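Local structure of putative major capsid protein (Cafeteriavirus-dependent mavirus, 6G44) at residues N317-T322 / F456-A461; S301-T306 / A466-E471; V337-E342 / A354-L359; T306-G311 / E460-G465. The protein probably builds the capsid shell of the virophage mavirus, as a double jelly-roll major capsid protein that assembles into trimers. All blocks are in the same frame, centred on the assembly; numbering follows the deposited sequence. Where two conformers were deposited one is given.

Contact 1 (N317-T322 / F456-A461); sequences NKHILT and FVTPEA. With SO4 (sulfate ion), chain B.
Asn317 meets the 456-461 segment through its backbone: its carbonyl O lies 3.6 Å from Val457 CG1 and accepts a bond from a water that in turn takes the N-H of Thr458, so the pairing continues through solvent where the strands part. Its side-chain ND2 and the backbone N of Lys318 both donate to a sulfate ion, probably from the crystallisation liquor. Lys318 turns away from the partner, and its NZ reaches Gly314 O. His319 carries the contact. It forms an antiparallel hydrogen-bonded pair with Phe456: His319 N to Phe456 O is 2.9 Å, and Phe456 N to His319 O is 2.8 Å, each donor in the carbonyl plane. Its CB sits over one face of the phenyl ring, 3.8 Å from the centroid, a CH-pi contact; the two aromatic planes make 37°. Histidine suits the place because its imidazole NE2 can bond to Asn305 OD1 while the CB methylene covers the phenyl face. Beyond Ile320, which points away, Leu321 brings CD1 to 3.6 Å from Phe456 CZ. Phe456 has its CG between backbone N and carbonyl carbon (chi1 59°), which turns one face of the ring to His319 CB and its edge to Leu321 CG. Strands 319-328 and 448-457 are neighbours in a four-stranded antiparallel sheet of the jelly-roll; Phe456 and Leu321 face Cys303 and Ser301 of strand 286-305, in the opposing sheet.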
loop_
_atom_site.group_PDB
_atom_site.type_symbol
_atom_site.label_atom_id
_atom_site.label_comp_id
_atom_site.label_asym_id
_atom_site.label_seq_id
_atom_site.Cartn_x
_atom_site.Cartn_y
_atom_site.Cartn_z
ATOM N N ASN C 317 -32.105 -7.067 -18.106
ATOM C CA ASN C 317 -33.342 -7.247 -17.342
ATOM C C ASN C 317 -33.135 -6.821 -15.892
ATOM O O ASN C 317 -32.145 -7.210 -15.289
ATOM C CB ASN C 317 -33.806 -8.686 -17.374
ATOM C CG ASN C 317 -34.168 -9.151 -18.767
ATOM O OD1 ASN C 317 -33.348 -9.709 -19.496
ATOM N ND2 ASN C 317 -35.420 -8.901 -19.152
ATOM N N LYS C 318 -34.047 -6.009 -15.368
ATOM C CA LYS C 318 -33.966 -5.489 -14.008
ATOM C C LYS C 318 -34.857 -6.344 -13.144
ATOM O O LYS C 318 -36.082 -6.172 -13.168
ATOM C CB LYS C 318 -34.398 -4.022 -13.946
ATOM C CG LYS C 318 -33.594 -3.099 -14.854
ATOM C CD LYS C 318 -33.985 -1.635 -14.667
ATOM C CE LYS C 318 -33.964 -0.824 -15.946
ATOM N NZ LYS C 318 -32.627 -0.701 -16.596
ATOM N N HIS C 319 -34.254 -7.280 -12.420
ATOM C CA HIS C 319 -34.951 -8.183 -11.505
ATOM C C HIS C 319 -35.148 -7.512 -10.162
ATOM O O HIS C 319 -34.303 -6.743 -9.718
ATOM C CB HIS C 319 -34.144 -9.450 -11.318
ATOM C CG HIS C 319 -33.930 -10.193 -12.589
ATOM N ND1 HIS C 319 -34.967 -10.826 -13.240
ATOM C CD2 HIS C 319 -32.830 -10.359 -13.358
ATOM C CE1 HIS C 319 -34.499 -11.379 -14.346
ATOM N NE2 HIS C 319 -33.209 -11.105 -14.448
ATOM N N ILE C 320 -36.288 -7.763 -9.530
ATOM C CA ILE C 320 -36.595 -7.187 -8.221
ATOM C C ILE C 320 -36.914 -8.280 -7.229
ATOM O O ILE C 320 -37.682 -9.221 -7.518
ATOM C CB ILE C 320 -37.774 -6.182 -8.304
ATOM C CG1 ILE C 320 -37.478 -5.088 -9.342
ATOM C CG2 ILE C 320 -38.080 -5.591 -6.930
ATOM C CD1 ILE C 320 -38.639 -4.175 -9.703
ATOM N N LEU C 321 -36.362 -8.149 -6.034
ATOM C CA LEU C 321 -36.724 -9.020 -4.920
ATOM C C LEU C 321 -36.961 -8.126 -3.721
ATOM O O LEU C 321 -36.240 -7.142 -3.507
ATOM C CB LEU C 321 -35.627 -10.041 -4.620
ATOM C CG LEU C 321 -35.478 -11.254 -5.533
ATOM C CD1 LEU C 321 -34.207 -12.044 -5.245
ATOM C CD2 LEU C 321 -36.703 -12.156 -5.366
ATOM N N THR C 322 -37.979 -8.475 -2.928
ATOM C CA THR C 322 -38.306 -7.751 -1.720
ATOM C C THR C 322 -38.486 -8.729 -0.565
ATOM O O THR C 322 -39.303 -9.655 -0.657
ATOM C CB THR C 322 -39.611 -6.933 -1.883
ATOM O OG1 THR C 322 -39.517 -6.076 -3.036
ATOM C CG2 THR C 322 -39.878 -6.085 -0.669
ATOM N N PHE C 456 -31.713 -5.674 -9.404
ATOM C CA PHE C 456 -30.418 -6.242 -9.753
ATOM C C PHE C 456 -30.398 -6.871 -11.116
ATOM O O PHE C 456 -31.438 -7.249 -11.674
ATOM C CB PHE C 456 -29.974 -7.260 -8.692
ATOM C CG PHE C 456 -30.944 -8.403 -8.506
ATOM C CD1 PHE C 456 -32.008 -8.278 -7.615
ATOM C CD2 PHE C 456 -30.804 -9.578 -9.223
ATOM C CE1 PHE C 456 -32.900 -9.343 -7.443
ATOM C CE2 PHE C 456 -31.681 -10.642 -9.047
ATOM C CZ PHE C 456 -32.740 -10.496 -8.171
ATOM N N VAL C 457 -29.188 -6.998 -11.638
ATOM C CA VAL C 457 -28.944 -7.656 -12.922
ATOM C C VAL C 457 -28.121 -8.935 -12.723
ATOM O O VAL C 457 -27.273 -9.031 -11.817
ATOM C CB VAL C 457 -28.239 -6.720 -13.930
ATOM C CG1 VAL C 457 -29.120 -5.535 -14.287
ATOM C CG2 VAL C 457 -26.882 -6.232 -13.414
ATOM N N THR C 458 -28.371 -9.912 -13.592
ATOM C CA THR C 458 -27.786 -11.243 -13.472
ATOM C C THR C 458 -27.060 -11.616 -14.763
ATOM O O THR C 458 -27.387 -11.098 -15.847
ATOM C CB THR C 458 -28.885 -12.274 -13.189
ATOM O OG1 THR C 458 -29.854 -12.181 -14.232
ATOM C CG2 THR C 458 -29.562 -12.012 -11.846
ATOM N N PRO C 459 -26.065 -12.502 -14.679
ATOM C CA PRO C 459 -25.233 -12.820 -15.836
ATOM C C PRO C 459 -25.740 -13.904 -16.789
ATOM O O PRO C 459 -25.037 -14.209 -17.762
ATOM C CB PRO C 459 -23.936 -13.256 -15.184
ATOM C CG PRO C 459 -24.391 -13.947 -13.951
ATOM C CD PRO C 459 -25.525 -13.117 -13.448
ATOM N N GLU C 460 -26.909 -14.483 -16.554
ATOM C CA GLU C 460 -27.367 -15.574 -17.421
ATOM C C GLU C 460 -27.706 -15.102 -18.842
ATOM O O GLU C 460 -28.137 -13.976 -19.068
ATOM C CB GLU C 460 -28.560 -16.310 -16.801
ATOM C CG GLU C 460 -28.177 -17.308 -15.715
ATOM C CD GLU C 460 -27.749 -16.645 -14.424
ATOM O OE1 GLU C 460 -28.266 -15.562 -14.111
ATOM O OE2 GLU C 460 -26.919 -17.235 -13.714
ATOM N N ALA C 461 -27.491 -16.013 -19.796
ATOM C CA ALA C 461 -27.792 -15.763 -21.190
ATOM C C ALA C 461 -29.258 -15.433 -21.410
ATOM O O ALA C 461 -30.148 -15.871 -20.657
ATOM C CB ALA C 461 -27.423 -16.988 -22.024
HETATM S S SO4 B . -37.055 -5.763 -17.765
HETATM O O1 SO4 B . -36.901 -5.661 -19.231
HETATM O O2 SO4 B . -38.416 -5.382 -17.327
HETATM O O3 SO4 B . -36.873 -7.186 -17.405
HETATM O O4 SO4 B . -36.079 -4.838 -17.108
HETATM O O HOH W 1 -30.407 -9.316 -15.545
#

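Contact 2 (S301-T306 / A466-E471). With SO4 (sulfate ion), chain D.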
loop_
_atom_site.group_PDB
_atom_site.type_symbol
_atom_site.label_atom_id
_atom_site.label_comp_id
_atom_site.label_asym_id
_atom_site.label_seq_id
_atom_site.Cartn_x
_atom_site.Cartn_y
_atom_site.Cartn_z
ATOM N N SER C 301 -36.098 -15.943 -6.086
ATOM C CA SER C 301 -36.928 -16.100 -7.277
ATOM C C SER C 301 -36.107 -16.732 -8.390
ATOM O O SER C 301 -34.859 -16.752 -8.362
ATOM C CB SER C 301 -37.510 -14.772 -7.739
ATOM O OG SER C 301 -36.499 -13.925 -8.291
ATOM N N MET C 302 -36.828 -17.269 -9.371
ATOM C CA MET C 302 -36.232 -17.696 -10.614
ATOM C C MET C 302 -36.143 -16.451 -11.472
ATOM O O MET C 302 -37.161 -15.872 -11.831
ATOM C CB MET C 302 -37.109 -18.767 -11.307
ATOM C CG MET C 302 -36.558 -19.272 -12.645
ATOM S SD MET C 302 -34.958 -20.076 -12.457
ATOM C CE MET C 302 -34.639 -20.677 -14.108
ATOM N N CYS C 303 -34.911 -16.054 -11.802
ATOM C CA CYS C 303 -34.649 -14.861 -12.593
ATOM C C CYS C 303 -34.347 -15.238 -14.036
ATOM O O CYS C 303 -33.357 -15.917 -14.299
ATOM C CB CYS C 303 -33.458 -14.100 -11.980
ATOM S SG CYS C 303 -33.858 -13.345 -10.393
ATOM N N LEU C 304 -35.214 -14.803 -14.962
ATOM C CA LEU C 304 -35.101 -15.142 -16.389
ATOM C C LEU C 304 -34.637 -13.924 -17.131
ATOM O O LEU C 304 -35.247 -12.862 -17.003
ATOM C CB LEU C 304 -36.477 -15.554 -16.965
ATOM C CG LEU C 304 -37.206 -16.738 -16.331
ATOM C CD1 LEU C 304 -38.509 -16.992 -17.091
ATOM C CD2 LEU C 304 -36.344 -17.982 -16.309
ATOM N N ASN C 305 -33.567 -14.071 -17.906
ATOM C CA ASN C 305 -33.136 -13.006 -18.811
ATOM C C ASN C 305 -33.676 -13.226 -20.216
ATOM O O ASN C 305 -33.673 -14.349 -20.719
ATOM C CB ASN C 305 -31.614 -12.903 -18.814
ATOM C CG ASN C 305 -31.085 -12.274 -17.529
ATOM O OD1 ASN C 305 -31.821 -11.630 -16.781
ATOM N ND2 ASN C 305 -29.797 -12.453 -17.285
ATOM N N THR C 306 -34.133 -12.130 -20.806
ATOM C CA THR C 306 -34.614 -12.074 -22.183
ATOM C C THR C 306 -33.731 -11.228 -23.095
ATOM O O THR C 306 -33.884 -11.298 -24.313
ATOM C CB THR C 306 -36.037 -11.508 -22.214
ATOM O OG1 THR C 306 -36.022 -10.146 -21.791
ATOM C CG2 THR C 306 -36.960 -12.329 -21.315
ATOM N N ALA C 466 -31.878 -18.516 -13.743
ATOM C CA ALA C 466 -31.328 -19.208 -12.593
ATOM C C ALA C 466 -31.909 -18.586 -11.346
ATOM O O ALA C 466 -32.425 -17.483 -11.394
ATOM C CB ALA C 466 -29.826 -19.115 -12.560
ATOM N N HIS C 467 -31.879 -19.331 -10.251
ATOM C CA HIS C 467 -32.402 -18.854 -8.986
ATOM C C HIS C 467 -31.399 -17.949 -8.276
ATOM O O HIS C 467 -30.229 -18.319 -8.171
ATOM C CB HIS C 467 -32.760 -20.018 -8.054
ATOM C CG HIS C 467 -34.071 -20.667 -8.371
ATOM N ND1 HIS C 467 -34.174 -21.760 -9.201
ATOM C CD2 HIS C 467 -35.330 -20.376 -7.970
ATOM C CE1 HIS C 467 -35.444 -22.118 -9.296
ATOM N NE2 HIS C 467 -36.166 -21.303 -8.553
ATOM N N TYR C 468 -31.897 -16.811 -7.783
ATOM C CA TYR C 468 -31.121 -15.835 -6.989
ATOM C C TYR C 468 -31.813 -15.588 -5.666
ATOM O O TYR C 468 -33.053 -15.570 -5.589
ATOM C CB TYR C 468 -30.909 -14.490 -7.744
ATOM C CG TYR C 468 -29.830 -14.651 -8.792
ATOM C CD1 TYR C 468 -30.107 -15.281 -9.994
ATOM C CD2 TYR C 468 -28.509 -14.265 -8.545
ATOM C CE1 TYR C 468 -29.117 -15.510 -10.933
ATOM C CE2 TYR C 468 -27.512 -14.479 -9.481
ATOM C CZ TYR C 468 -27.825 -15.110 -10.668
ATOM O OH TYR C 468 -26.823 -15.326 -11.546
ATOM N N LYS C 469 -31.002 -15.400 -4.625
ATOM C CA LYS C 469 -31.491 -15.200 -3.271
ATOM C C LYS C 469 -31.012 -13.855 -2.724
ATOM O O LYS C 469 -29.811 -13.621 -2.598
ATOM C CB LYS C 469 -31.025 -16.327 -2.369
ATOM C CG LYS C 469 -31.504 -16.231 -0.939
ATOM C CD LYS C 469 -30.895 -17.312 -0.057
ATOM C CE LYS C 469 -31.549 -18.656 -0.274
ATOM N NZ LYS C 469 -31.122 -19.639 0.756
ATOM N N LEU C 470 -31.957 -12.999 -2.382
ATOM C CA LEU C 470 -31.694 -11.749 -1.642
ATOM C C LEU C 470 -31.521 -12.112 -0.175
ATOM O O LEU C 470 -32.382 -12.774 0.409
ATOM C CB LEU C 470 -32.848 -10.755 -1.822
ATOM C CG LEU C 470 -32.896 -9.548 -0.889
ATOM C CD1 LEU C 470 -31.628 -8.688 -0.968
ATOM C CD2 LEU C 470 -34.112 -8.680 -1.121
ATOM N N GLU C 471 -30.406 -11.709 0.432
ATOM C CA GLU C 471 -30.143 -11.938 1.842
ATOM C C GLU C 471 -29.828 -10.606 2.495
ATOM O O GLU C 471 -29.088 -9.781 1.920
ATOM C CB GLU C 471 -28.962 -12.871 2.041
ATOM C CG GLU C 471 -29.199 -14.309 1.579
ATOM C CD GLU C 471 -27.984 -15.194 1.830
ATOM O OE1 GLU C 471 -26.946 -14.912 1.193
ATOM O OE2 GLU C 471 -28.053 -16.153 2.657
HETATM S S SO4 D . -31.134 -23.027 -10.157
HETATM O O1 SO4 D . -30.806 -21.902 -11.027
HETATM O O2 SO4 D . -32.573 -23.360 -10.263
HETATM O O3 SO4 D . -30.842 -22.694 -8.734
HETATM O O4 SO4 D . -30.292 -24.172 -10.568
#
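Met302 and His467 lie side by side on one face of the sheet, a non-hydrogen-bonded antiparallel pair whose CA atoms are 4.3 Å apart. The thioether passes over the imidazole: Met302 SD is 4.0 Å from the centroid of the His467 ring, 22° off its normal, and displaced toward the rim, while Met302 CB covers the same ring in a CH-pi contact. With CG anti to the backbone N (chi1 180°) and a bend at chi2, the methionine chain runs back along the partner strand, and its methyl CE ends 3.5 Å from Ala466 N. A flexible, polarisable side chain suits such an exposed ring. The imidazole's edge is turned to a sulfate ion, probably from the crystallisation liquor; ND1 donates to its O2 at an unusually short distance whose exact value is doubtful, and the backbone N of His467 donates to a second oxygen, so ring and main chain grip one anion, which Thr343 OG1 also holds.

On the other face Cys303 and Tyr468 meet obliquely, Cys303 CB lying 4.1 Å from Tyr468 CD1, with SG set obliquely to the ring in a loose sulfur-aromatic contact. Small, apolar Cys303 leaves room for the tyrosine, whose OH bonds to Glu460. Two hydrogen-bonded pairs, Ser301 with Tyr468 and Cys303 with Ala466, frame the register. Strand 464-482 runs between strands 286-305 and 334-341 in this jelly-roll sheet, and the Cys303-Tyr468 face packs on Phe456 of strand 448-457.

Contact 3 (V337-E342 / A354-L359)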
loop_
_atom_site.group_PDB
_atom_site.type_symbol
_atom_site.label_atom_id
_atom_site.label_comp_id
_atom_site.label_asym_id
_atom_site.label_seq_id
_atom_site.Cartn_x
_atom_site.Cartn_y
_atom_site.Cartn_z
ATOM N N VAL C 337 -26.479 -6.231 2.501
ATOM C CA VAL C 337 -27.416 -6.735 1.498
ATOM C C VAL C 337 -26.619 -7.358 0.369
ATOM O O VAL C 337 -25.684 -6.732 -0.163
ATOM C CB VAL C 337 -28.283 -5.590 0.939
ATOM C CG1 VAL C 337 -29.288 -6.128 -0.081
ATOM C CG2 VAL C 337 -28.991 -4.867 2.058
ATOM N N MET C 338 -26.991 -8.572 -0.027
ATOM C CA MET C 338 -26.366 -9.212 -1.168
ATOM C C MET C 338 -27.384 -10.112 -1.837
ATOM O O MET C 338 -28.276 -10.627 -1.161
ATOM C CB MET C 338 -25.084 -9.954 -0.757
ATOM C CG MET C 338 -25.162 -11.317 -0.148
ATOM S SD MET C 338 -23.481 -12.044 0.021
ATOM C CE MET C 338 -22.968 -11.278 1.522
ATOM N N VAL C 339 -27.243 -10.296 -3.138
ATOM C CA VAL C 339 -28.099 -11.180 -3.922
ATOM C C VAL C 339 -27.205 -12.247 -4.532
ATOM O O VAL C 339 -26.387 -11.934 -5.389
ATOM C CB VAL C 339 -28.852 -10.386 -4.991
ATOM C CG1 VAL C 339 -29.711 -11.333 -5.845
ATOM C CG2 VAL C 339 -29.717 -9.300 -4.373
ATOM N N SER C 340 -27.343 -13.506 -4.094
ATOM C CA SER C 340 -26.417 -14.587 -4.440
ATOM C C SER C 340 -27.035 -15.535 -5.459
ATOM O O SER C 340 -28.229 -15.850 -5.360
ATOM C CB SER C 340 -26.008 -15.392 -3.189
ATOM O OG SER C 340 -25.133 -14.656 -2.341
ATOM N N GLN C 341 -26.224 -16.003 -6.408
ATOM C CA GLN C 341 -26.638 -17.091 -7.299
ATOM C C GLN C 341 -26.761 -18.323 -6.412
ATOM O O GLN C 341 -25.809 -18.704 -5.725
ATOM C CB GLN C 341 -25.576 -17.280 -8.378
ATOM C CG GLN C 341 -25.881 -18.376 -9.387
ATOM C CD GLN C 341 -24.716 -18.558 -10.315
ATOM O OE1 GLN C 341 -23.673 -19.080 -9.915
ATOM N NE2 GLN C 341 -24.853 -18.054 -11.541
ATOM N N GLU C 342 -27.940 -18.949 -6.376
ATOM C CA GLU C 342 -28.152 -20.057 -5.436
ATOM C C GLU C 342 -27.338 -21.306 -5.767
ATOM O O GLU C 342 -26.824 -21.954 -4.858
ATOM C CB GLU C 342 -29.648 -20.380 -5.286
ATOM C CG GLU C 342 -30.336 -19.397 -4.350
ATOM C CD GLU C 342 -31.794 -19.714 -4.073
ATOM O OE1 GLU C 342 -32.100 -20.336 -3.042
ATOM O OE2 GLU C 342 -32.646 -19.310 -4.873
ATOM N N ALA C 354 -25.301 -11.098 -7.830
ATOM C CA ALA C 354 -25.915 -10.192 -8.784
ATOM C C ALA C 354 -25.340 -8.775 -8.640
ATOM O O ALA C 354 -24.814 -8.416 -7.571
ATOM C CB ALA C 354 -27.437 -10.166 -8.604
ATOM N N GLY C 355 -25.484 -7.975 -9.702
ATOM C CA GLY C 355 -25.123 -6.546 -9.645
ATOM C C GLY C 355 -26.334 -5.774 -9.162
ATOM O O GLY C 355 -27.343 -5.713 -9.880
ATOM N N ILE C 356 -26.268 -5.185 -7.973
ATOM C CA ILE C 356 -27.405 -4.446 -7.437
ATOM C C ILE C 356 -27.354 -3.019 -8.002
ATOM O O ILE C 356 -26.372 -2.306 -7.820
ATOM C CB ILE C 356 -27.424 -4.434 -5.900
ATOM C CG1 ILE C 356 -27.519 -5.873 -5.374
ATOM C CG2 ILE C 356 -28.575 -3.557 -5.380
ATOM C CD1 ILE C 356 -27.391 -6.003 -3.886
ATOM N N ILE C 357 -28.447 -2.611 -8.641
ATOM C CA ILE C 357 -28.557 -1.294 -9.283
ATOM C C ILE C 357 -29.539 -0.374 -8.563
ATOM O O ILE C 357 -29.565 0.825 -8.846
ATOM C CB ILE C 357 -28.942 -1.411 -10.789
ATOM C CG1 ILE C 357 -30.332 -2.017 -10.964
ATOM C CG2 ILE C 357 -27.888 -2.223 -11.553
ATOM C CD1 ILE C 357 -30.872 -1.872 -12.377
ATOM N N GLY C 358 -30.318 -0.919 -7.621
ATOM C CA GLY C 358 -31.245 -0.125 -6.839
ATOM C C GLY C 358 -31.550 -0.781 -5.517
ATOM O O GLY C 358 -31.512 -2.002 -5.405
ATOM N N LEU C 359 -31.787 0.056 -4.514
ATOM C CA LEU C 359 -32.105 -0.386 -3.180
ATOM C C LEU C 359 -33.171 0.517 -2.603
ATOM O O LEU C 359 -33.058 1.729 -2.724
ATOM C CB LEU C 359 -30.826 -0.341 -2.329
ATOM C CG LEU C 359 -30.814 -1.089 -1.019
ATOM C CD1 LEU C 359 -31.026 -2.585 -1.213
ATOM C CD2 LEU C 359 -29.490 -0.821 -0.318
HETATM O O HOH W 2 -25.519 -8.739 -4.802
#
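Ala354 joins Val339 by backbone and side chain together: its N donates to Val339 O at 2.8 Å, nearly straight (169°), and its CB touches Val339 CG1 at 3.8 Å. The carbonyl of Ala354 reaches back through a water that also takes the N-H of Val339, so the two residues are tied twice where strand 334-341 and the start of strand 355-363 come closest. A small methyl suits this narrow approach. Past Gly355, Ile356 points toward the other strand, and its CD1 meets Val339 CG2 at 4.1 Å. Its CG1 is anti to the carbonyl carbon (chi1 -60°) with the chain extended beyond, which carries CD1 up to Val339 CG2 and Val337 CG1. Ile357 and Gly358 form a classic beta bulge opposite Thr455, after which Leu359 again points inward and sets CD1 4.1 Å from Val337 CG1. These strands belong to the two facing sheets of the jelly-roll, their segment axes 7.7 Å apart at the nearest. Beta-branched and leucine side chains fill the interior, so apolar packing dominates the contact, while one direct bond and one bridging water satisfy backbone groups at the end where the sheets converge.

Contact 4 (T306-G311 / E460-G465). With SO4 (sulfate ion), chain B.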
loop_
_atom_site.group_PDB
_atom_site.type_symbol
_atom_site.label_atom_id
_atom_site.label_comp_id
_atom_site.label_asym_id
_atom_site.label_seq_id
_atom_site.Cartn_x
_atom_site.Cartn_y
_atom_site.Cartn_z
ATOM N N THR C 306 -34.133 -12.130 -20.806
ATOM C CA THR C 306 -34.614 -12.074 -22.183
ATOM C C THR C 306 -33.731 -11.228 -23.095
ATOM O O THR C 306 -33.884 -11.298 -24.313
ATOM C CB THR C 306 -36.037 -11.508 -22.214
ATOM O OG1 THR C 306 -36.022 -10.146 -21.791
ATOM C CG2 THR C 306 -36.960 -12.329 -21.315
ATOM N N LYS C 307 -32.829 -10.428 -22.525
ATOM C CA LYS C 307 -31.883 -9.614 -23.269
ATOM C C LYS C 307 -30.472 -10.083 -22.915
ATOM O O LYS C 307 -30.245 -10.733 -21.869
ATOM C CB LYS C 307 -32.121 -8.142 -22.965
ATOM C CG LYS C 307 -33.417 -7.674 -23.647
ATOM C CD LYS C 307 -33.950 -6.375 -23.127
ATOM C CE LYS C 307 -34.734 -6.533 -21.836
ATOM N NZ LYS C 307 -34.913 -5.194 -21.209
ATOM N N ASP C 308 -29.538 -9.843 -23.824
ATOM C CA ASP C 308 -28.162 -10.305 -23.626
ATOM C C ASP C 308 -27.583 -9.608 -22.390
ATOM O O ASP C 308 -27.640 -8.394 -22.299
ATOM C CB ASP C 308 -27.271 -9.970 -24.828
ATOM C CG ASP C 308 -27.656 -10.735 -26.094
ATOM O OD1 ASP C 308 -28.138 -11.880 -25.992
ATOM O OD2 ASP C 308 -27.446 -10.149 -27.178
ATOM N N PRO C 309 -27.001 -10.387 -21.461
ATOM C CA PRO C 309 -26.380 -9.704 -20.322
ATOM C C PRO C 309 -25.146 -8.907 -20.732
ATOM O O PRO C 309 -24.791 -7.949 -20.044
ATOM C CB PRO C 309 -26.023 -10.852 -19.394
ATOM C CG PRO C 309 -25.819 -12.038 -20.296
ATOM C CD PRO C 309 -26.895 -11.849 -21.342
ATOM N N TYR C 310 -24.541 -9.264 -21.864
ATOM C CA TYR C 310 -23.377 -8.543 -22.425
ATOM C C TYR C 310 -23.789 -7.452 -23.416
ATOM O O TYR C 310 -22.934 -6.853 -24.073
ATOM C CB TYR C 310 -22.431 -9.544 -23.099
ATOM C CG TYR C 310 -23.103 -10.382 -24.183
ATOM C CD1 TYR C 310 -23.285 -9.881 -25.468
ATOM C CD2 TYR C 310 -23.566 -11.664 -23.900
ATOM C CE1 TYR C 310 -23.914 -10.662 -26.434
ATOM C CE2 TYR C 310 -24.201 -12.444 -24.866
ATOM C CZ TYR C 310 -24.365 -11.934 -26.110
ATOM O OH TYR C 310 -25.009 -12.748 -27.045
ATOM N N GLY C 311 -25.094 -7.186 -23.537
ATOM C CA GLY C 311 -25.602 -6.127 -24.415
ATOM C C GLY C 311 -25.630 -4.768 -23.741
ATOM O O GLY C 311 -25.001 -4.559 -22.709
ATOM N N GLU C 460 -26.909 -14.483 -16.554
ATOM C CA GLU C 460 -27.367 -15.574 -17.421
ATOM C C GLU C 460 -27.706 -15.102 -18.842
ATOM O O GLU C 460 -28.137 -13.976 -19.068
ATOM C CB GLU C 460 -28.560 -16.310 -16.801
ATOM C CG GLU C 460 -28.177 -17.308 -15.715
ATOM C CD GLU C 460 -27.749 -16.645 -14.424
ATOM O OE1 GLU C 460 -28.266 -15.562 -14.111
ATOM O OE2 GLU C 460 -26.919 -17.235 -13.714
ATOM N N ALA C 461 -27.491 -16.013 -19.796
ATOM C CA ALA C 461 -27.792 -15.763 -21.190
ATOM C C ALA C 461 -29.258 -15.433 -21.410
ATOM O O ALA C 461 -30.148 -15.871 -20.657
ATOM C CB ALA C 461 -27.423 -16.988 -22.024
ATOM N N ALA C 462 -29.516 -14.692 -22.479
ATOM C CA ALA C 462 -30.875 -14.469 -22.938
ATOM C C ALA C 462 -31.523 -15.809 -23.224
ATOM O O ALA C 462 -30.889 -16.710 -23.783
ATOM C CB ALA C 462 -30.891 -13.607 -24.190
ATOM N N GLY C 463 -32.774 -15.931 -22.803
ATOM C CA GLY C 463 -33.514 -17.191 -22.914
ATOM C C GLY C 463 -33.196 -18.261 -21.893
ATOM O O GLY C 463 -33.637 -19.404 -22.039
ATOM N N THR C 464 -32.437 -17.909 -20.852
ATOM C CA THR C 464 -32.130 -18.801 -19.747
ATOM C C THR C 464 -32.343 -18.020 -18.446
ATOM O O THR C 464 -32.534 -16.806 -18.444
ATOM C CB THR C 464 -30.685 -19.337 -19.795
ATOM O OG1 THR C 464 -29.757 -18.294 -19.418
ATOM C CG2 THR C 464 -30.315 -19.839 -21.188
ATOM N N GLY C 465 -32.292 -18.747 -17.351
ATOM C CA GLY C 465 -32.408 -18.147 -16.040
ATOM C C GLY C 465 -31.794 -19.008 -14.979
ATOM O O GLY C 465 -31.267 -20.088 -15.256
HETATM S S SO4 B . -37.055 -5.763 -17.765
HETATM O O1 SO4 B . -36.901 -5.661 -19.231
HETATM O O2 SO4 B . -38.416 -5.382 -17.327
HETATM O O3 SO4 B . -36.873 -7.186 -17.405
HETATM O O4 SO4 B . -36.079 -4.838 -17.108
HETATM O O HOH W 3 -27.292 -13.895 -24.171
#
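Ala461 O is gripped twice by Thr464, whose hydroxyl OG1 donates at 2.7 Å and whose backbone N donates at 3.1 Å, both from the same face of the carbonyl plane. The second bond closes a type II beta turn, in which Gly463 takes the positive phi (78°) readily adopted by a residue without a side chain. Across from this turn, the 306-311 segment makes no direct hydrogen bond to 460-465. Instead Ala462 fits its methyl into the bend of the chain, CB lying 3.8 Å from Thr306 O and 3.7 Å from Asp308 OD1. That same carboxylate oxygen accepts from a water which takes the N-H of Ala462, so the acid of Asp308 and the amide are joined through solvent. These are the loops at one end of the jelly-roll: residues 306-311 follow strand 286-305, and residues 460-463 lead into strand 464-482, its neighbour in the sheet. Pro309 supplies the buried part, its ring turned toward the other loop with CG 3.3 Å from Glu460 O. Proline suits the second position of the type I turn from Asp308 to Gly311, since its fixed phi fits and it needs no N-H there. Next to it, Asp308 CB lies over the centre of one face of the Tyr310 ring. On the outer side, exposed Lys307, its chain bent at chi3, brings NZ to Glu315 O and to a sulfate oxygen, O1, at 2.8 Å.

Contact 3 is the buried one: two facing sheets meet through aliphatic side chains, with little polar chemistry. Contacts 1 and 2 are partly buried and each pairs antiparallel strands within one of those sheets; their inner faces meet, Phe456 and His319 packing on Cys303, while their outer sides are exposed. Contact 1 shares its sulfate with Lys307 of contact 4, and contact 2 holds another. Contact 4 lies at the surface, where turns, water and a charged lysine replace strand pairing. Strand 464-482 serves contacts 2 and 4, and Glu460 and Ala461 belong to both 1 and 4. Polar bridges run between them: Asn305 of contact 2 binds His319 and Glu460, Asn317 holds Thr306 and Lys307, and Glu460 reaches Gln341 of contact 3.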